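Local coordinates for alanine racemase (Oenococcus oeni PSU-1, PDB 3HUR), which belongs to the alanine racemase family, two-domain proteins that join an N-terminal TIM-barrel-type domain to a C-terminal domain rich in beta strands, at residues A[14-26]-A[50-62]. Numbering follows the deposited sequence.
Sequences VDLDAAAHNLQEI and PLAKAFQETASAD
L23 drops its CD1 methyl onto the phenyl ring of F55: the methyl sits 3.5 Å from the ring centroid and 7° off the normal, a CH-pi contact with the two side chains crossing at about a right angle. On the opposite face of the ring lies the backbone O of L51, offset toward the rim, while N of A20 approaches the edge near the ring plane. L23 CD1 also meets CB of A61 at 3.8 Å. At the N-terminal end of the helix, L16 uses both branches. Its CG is anti to the carbonyl carbon (chi1 -67°), and CD2 touches CD2 of L51 at 3.7 Å while CD1 lies against P50 near its carbonyl O. CB of A19 packs on the same L51 CD2 at 3.6 Å. Alongside, CB of L16, a methylene, meets the CB methyl of A54 at 4.0 Å, and helices 16-26 and 50-57 cross at -58° with their axes 9.4 Å apart. Helix 50-57 closes in a Schellman motif, with A59 at positive phi and S60 N bonded to F55 O. Here OG of S60 donates to OG1 of T58 (3.0 Å), which donates to O of A54 (2.8 Å), and CB of S60 faces the side chain of Q24. A37 of strand 34-38 touches both L23 and F55, so this pair packs between the helices and the barrel strand. The chemistry between the helices is apolar, the hydroxyls bonding within their own segment, so the fit of helix 16-30, which leads into strand 34-38, against helix 48-57 probably rests mainly on shape and dispersion.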
loop_
_atom_site.group_PDB
_atom_site.type_symbol
_atom_site.label_atom_id
_atom_site.label_comp_id
_atom_site.label_asym_id
_atom_site.label_seq_id
_atom_site.Cartn_x
_atom_site.Cartn_y
_atom_site.Cartn_z
ATOM N N VAL A 14 -19.042 -16.206 -10.695
ATOM C CA VAL A 14 -20.113 -15.342 -11.119
ATOM C C VAL A 14 -21.318 -16.192 -11.593
ATOM O O VAL A 14 -21.247 -16.894 -12.600
ATOM C CB VAL A 14 -19.666 -14.477 -12.315
ATOM C CG1 VAL A 14 -20.832 -13.614 -12.784
ATOM C CG2 VAL A 14 -18.419 -13.639 -11.982
ATOM N N ASP A 15 -22.416 -16.131 -10.868
ATOM C CA ASP A 15 -23.583 -16.931 -11.188
ATOM C C ASP A 15 -24.533 -16.165 -12.122
ATOM O O ASP A 15 -25.229 -15.218 -11.699
ATOM C CB ASP A 15 -24.284 -17.278 -9.889
ATOM C CG ASP A 15 -25.647 -17.824 -10.112
ATOM O OD1 ASP A 15 -26.074 -17.865 -11.286
ATOM O OD2 ASP A 15 -26.286 -18.184 -9.108
ATOM N N LEU A 16 -24.574 -16.572 -13.378
ATOM C CA LEU A 16 -25.273 -15.781 -14.385
ATOM C C LEU A 16 -26.749 -15.895 -14.257
ATOM O O LEU A 16 -27.449 -14.991 -14.698
ATOM C CB LEU A 16 -24.861 -16.167 -15.804
ATOM C CG LEU A 16 -23.409 -15.832 -16.185
ATOM C CD1 LEU A 16 -23.007 -16.430 -17.534
ATOM C CD2 LEU A 16 -23.201 -14.318 -16.158
ATOM N N ASP A 17 -27.222 -16.984 -13.648
ATOM C CA ASP A 17 -28.654 -17.150 -13.367
ATOM C C ASP A 17 -29.113 -16.048 -12.421
ATOM O O ASP A 17 -30.187 -15.482 -12.590
ATOM C CB ASP A 17 -28.982 -18.478 -12.663
ATOM C CG ASP A 17 -28.913 -19.699 -13.586
ATOM O OD1 ASP A 17 -29.462 -19.696 -14.711
ATOM O OD2 ASP A 17 -28.325 -20.705 -13.143
ATOM N N ALA A 18 -28.300 -15.787 -11.405
ATOM C CA ALA A 18 -28.612 -14.791 -10.412
ATOM C C ALA A 18 -28.584 -13.412 -11.033
ATOM O O ALA A 18 -29.426 -12.576 -10.710
ATOM C CB ALA A 18 -27.662 -14.891 -9.205
ATOM N N ALA A 19 -27.681 -13.167 -11.974
ATOM C CA ALA A 19 -27.718 -11.872 -12.652
ATOM C C ALA A 19 -29.048 -11.696 -13.428
ATOM O O ALA A 19 -29.612 -10.595 -13.482
ATOM C CB ALA A 19 -26.489 -11.674 -13.602
ATOM N N ALA A 20 -29.522 -12.780 -14.035
ATOM C CA ALA A 20 -30.722 -12.733 -14.851
ATOM C C ALA A 20 -31.867 -12.420 -13.928
ATOM O O ALA A 20 -32.650 -11.497 -14.154
ATOM C CB ALA A 20 -30.960 -14.037 -15.544
ATOM N N HIS A 21 -31.909 -13.192 -12.859
ATOM C CA HIS A 21 -32.878 -13.064 -11.829
ATOM C C HIS A 21 -32.963 -11.631 -11.324
ATOM O O HIS A 21 -34.054 -11.117 -11.113
ATOM C CB HIS A 21 -32.499 -14.032 -10.713
ATOM C CG HIS A 21 -33.370 -13.949 -9.509
ATOM N ND1 HIS A 21 -34.521 -14.702 -9.369
ATOM C CD2 HIS A 21 -33.236 -13.240 -8.362
ATOM C CE1 HIS A 21 -35.073 -14.437 -8.198
ATOM N NE2 HIS A 21 -34.309 -13.559 -7.563
ATOM N N ASN A 22 -31.829 -10.975 -11.131
ATOM C CA ASN A 22 -31.850 -9.575 -10.697
ATOM C C ASN A 22 -32.537 -8.664 -11.718
ATOM O O ASN A 22 -33.248 -7.743 -11.327
ATOM C CB ASN A 22 -30.446 -9.043 -10.387
ATOM C CG ASN A 22 -29.838 -9.651 -9.160
ATOM O OD1 ASN A 22 -30.507 -10.265 -8.339
ATOM N ND2 ASN A 22 -28.551 -9.474 -9.025
ATOM N N LEU A 23 -32.326 -8.903 -13.011
ATOM C CA LEU A 23 -32.994 -8.075 -14.030
ATOM C C LEU A 23 -34.494 -8.335 -13.987
ATOM O O LEU A 23 -35.289 -7.414 -14.028
ATOM C CB LEU A 23 -32.456 -8.315 -15.438
ATOM C CG LEU A 23 -31.113 -7.663 -15.776
ATOM C CD1 LEU A 23 -30.884 -7.619 -17.305
ATOM C CD2 LEU A 23 -31.024 -6.292 -15.182
ATOM N N GLN A 24 -34.861 -9.605 -13.892
ATOM C CA GLN A 24 -36.243 -9.994 -13.693
ATOM C C GLN A 24 -36.921 -9.333 -12.447
ATOM O O GLN A 24 -38.041 -8.860 -12.551
ATOM C CB GLN A 24 -36.345 -11.525 -13.661
ATOM C CG GLN A 24 -36.167 -12.185 -15.076
ATOM C CD GLN A 24 -35.679 -13.669 -15.032
ATOM O OE1 GLN A 24 -35.414 -14.243 -13.955
ATOM N NE2 GLN A 24 -35.549 -14.275 -16.209
ATOM N N GLU A 25 -36.254 -9.292 -11.294
ATOM C CA GLU A 25 -36.838 -8.718 -10.076
ATOM C C GLU A 25 -37.112 -7.275 -10.222
ATOM O O GLU A 25 -38.172 -6.793 -9.819
ATOM C CB GLU A 25 -35.911 -8.833 -8.872
ATOM C CG GLU A 25 -35.867 -10.195 -8.261
ATOM C CD GLU A 25 -37.094 -10.505 -7.464
ATOM O OE1 GLU A 25 -37.424 -9.740 -6.514
ATOM O OE2 GLU A 25 -37.703 -11.535 -7.789
ATOM N N ILE A 26 -36.131 -6.566 -10.754
ATOM C CA ILE A 26 -36.230 -5.132 -10.797
ATOM C C ILE A 26 -37.225 -4.685 -11.887
ATOM O O ILE A 26 -37.704 -3.541 -11.870
ATOM C CB ILE A 26 -34.846 -4.464 -10.936
ATOM C CG1 ILE A 26 -34.911 -3.029 -10.437
ATOM C CG2 ILE A 26 -34.353 -4.491 -12.375
ATOM C CD1 ILE A 26 -35.173 -2.894 -8.946
ATOM N N PRO A 50 -20.358 -12.507 -21.212
ATOM C CA PRO A 50 -21.161 -13.530 -20.566
ATOM C C PRO A 50 -22.439 -12.985 -19.935
ATOM O O PRO A 50 -23.475 -13.617 -20.031
ATOM C CB PRO A 50 -20.233 -14.108 -19.490
ATOM C CG PRO A 50 -18.955 -13.438 -19.640
ATOM C CD PRO A 50 -18.943 -12.645 -20.870
ATOM N N LEU A 51 -22.348 -11.835 -19.279
ATOM C CA LEU A 51 -23.542 -11.173 -18.743
ATOM C C LEU A 51 -24.554 -10.842 -19.901
ATOM O O LEU A 51 -25.691 -11.267 -19.870
ATOM C CB LEU A 51 -23.141 -9.922 -17.941
ATOM C CG LEU A 51 -22.623 -10.123 -16.502
ATOM C CD1 LEU A 51 -22.076 -8.813 -15.947
ATOM C CD2 LEU A 51 -23.679 -10.706 -15.586
ATOM N N ALA A 52 -24.084 -10.180 -20.945
ATOM C CA ALA A 52 -24.925 -9.889 -22.092
ATOM C C ALA A 52 -25.547 -11.133 -22.733
ATOM O O ALA A 52 -26.741 -11.139 -22.990
ATOM C CB ALA A 52 -24.186 -9.123 -23.098
ATOM N N LYS A 53 -24.765 -12.171 -22.993
ATOM C CA LYS A 53 -25.308 -13.403 -23.526
ATOM C C LYS A 53 -26.364 -13.983 -22.596
ATOM O O LYS A 53 -27.383 -14.457 -23.055
ATOM C CB LYS A 53 -24.233 -14.464 -23.703
ATOM C CG LYS A 53 -23.318 -14.248 -24.857
ATOM C CD LYS A 53 -22.264 -15.344 -24.850
ATOM C CE LYS A 53 -21.349 -15.278 -26.064
ATOM N NZ LYS A 53 -22.009 -15.825 -27.305
ATOM N N ALA A 54 -26.103 -14.006 -21.298
ATOM C CA ALA A 54 -27.114 -14.480 -20.362
ATOM C C ALA A 54 -28.406 -13.629 -20.470
ATOM O O ALA A 54 -29.501 -14.155 -20.358
ATOM C CB ALA A 54 -26.599 -14.452 -18.956
ATOM N N PHE A 55 -28.285 -12.328 -20.686
ATOM C CA PHE A 55 -29.491 -11.530 -20.751
ATOM C C PHE A 55 -30.255 -11.738 -22.068
ATOM O O PHE A 55 -31.484 -11.614 -22.066
ATOM C CB PHE A 55 -29.205 -10.039 -20.573
ATOM C CG PHE A 55 -28.540 -9.677 -19.280
ATOM C CD1 PHE A 55 -28.746 -10.395 -18.149
ATOM C CD2 PHE A 55 -27.694 -8.589 -19.216
ATOM C CE1 PHE A 55 -28.126 -10.026 -16.972
ATOM C CE2 PHE A 55 -27.087 -8.224 -18.059
ATOM C CZ PHE A 55 -27.287 -8.942 -16.941
ATOM N N GLN A 56 -29.537 -11.998 -23.172
ATOM C CA GLN A 56 -30.170 -12.218 -24.508
ATOM C C GLN A 56 -30.946 -13.535 -24.538
ATOM O O GLN A 56 -32.028 -13.621 -25.088
ATOM C CB GLN A 56 -29.130 -12.233 -25.638
ATOM C CG GLN A 56 -29.728 -12.141 -27.027
ATOM C CD GLN A 56 -28.681 -11.990 -28.138
ATOM O OE1 GLN A 56 -28.391 -10.884 -28.589
ATOM N NE2 GLN A 56 -28.112 -13.097 -28.575
ATOM N N GLU A 57 -30.407 -14.548 -23.883
ATOM C CA GLU A 57 -30.952 -15.871 -23.971
ATOM C C GLU A 57 -32.185 -15.993 -23.119
ATOM O O GLU A 57 -33.071 -16.807 -23.421
ATOM C CB GLU A 57 -29.907 -16.921 -23.565
ATOM C CG GLU A 57 -30.447 -18.141 -22.719
ATOM C CD GLU A 57 -31.087 -19.237 -23.553
ATOM O OE1 GLU A 57 -31.002 -19.143 -24.781
ATOM O OE2 GLU A 57 -31.654 -20.204 -22.982
ATOM N N THR A 58 -32.218 -15.245 -22.030
ATOM C CA THR A 58 -33.347 -15.300 -21.111
ATOM C C THR A 58 -34.342 -14.191 -21.412
ATOM O O THR A 58 -35.374 -14.104 -20.782
ATOM C CB THR A 58 -32.898 -15.119 -19.664
ATOM O OG1 THR A 58 -32.140 -13.889 -19.545
ATOM C CG2 THR A 58 -32.096 -16.316 -19.227
ATOM N N ALA A 59 -34.005 -13.317 -22.345
ATOM C CA ALA A 59 -34.896 -12.230 -22.744
ATOM C C ALA A 59 -35.136 -11.247 -21.593
ATOM O O ALA A 59 -36.125 -10.509 -21.592
ATOM C CB ALA A 59 -36.216 -12.783 -23.253
ATOM N N SER A 60 -34.202 -11.215 -20.645
ATOM C CA SER A 60 -34.379 -10.455 -19.427
ATOM C C SER A 60 -33.924 -9.034 -19.587
ATOM O O SER A 60 -34.200 -8.198 -18.707
ATOM C CB SER A 60 -33.705 -11.155 -18.255
ATOM O OG SER A 60 -32.306 -11.125 -18.385
ATOM N N ALA A 61 -33.271 -8.745 -20.717
ATOM C CA ALA A 61 -32.941 -7.371 -21.153
ATOM C C ALA A 61 -33.318 -7.162 -22.629
ATOM O O ALA A 61 -33.126 -8.052 -23.420
ATOM C CB ALA A 61 -31.471 -7.113 -20.985
ATOM N N ASP A 62 -33.781 -5.965 -22.984
ATOM C CA ASP A 62 -34.178 -5.624 -24.347
ATOM C C ASP A 62 -33.146 -4.773 -25.086
ATOM O O ASP A 62 -33.236 -4.567 -26.315
ATOM C CB ASP A 62 -35.512 -4.858 -24.311
ATOM C CG ASP A 62 -36.527 -5.520 -23.387
ATOM O OD1 ASP A 62 -37.079 -6.589 -23.758
ATOM O OD2 ASP A 62 -36.710 -5.014 -22.266
#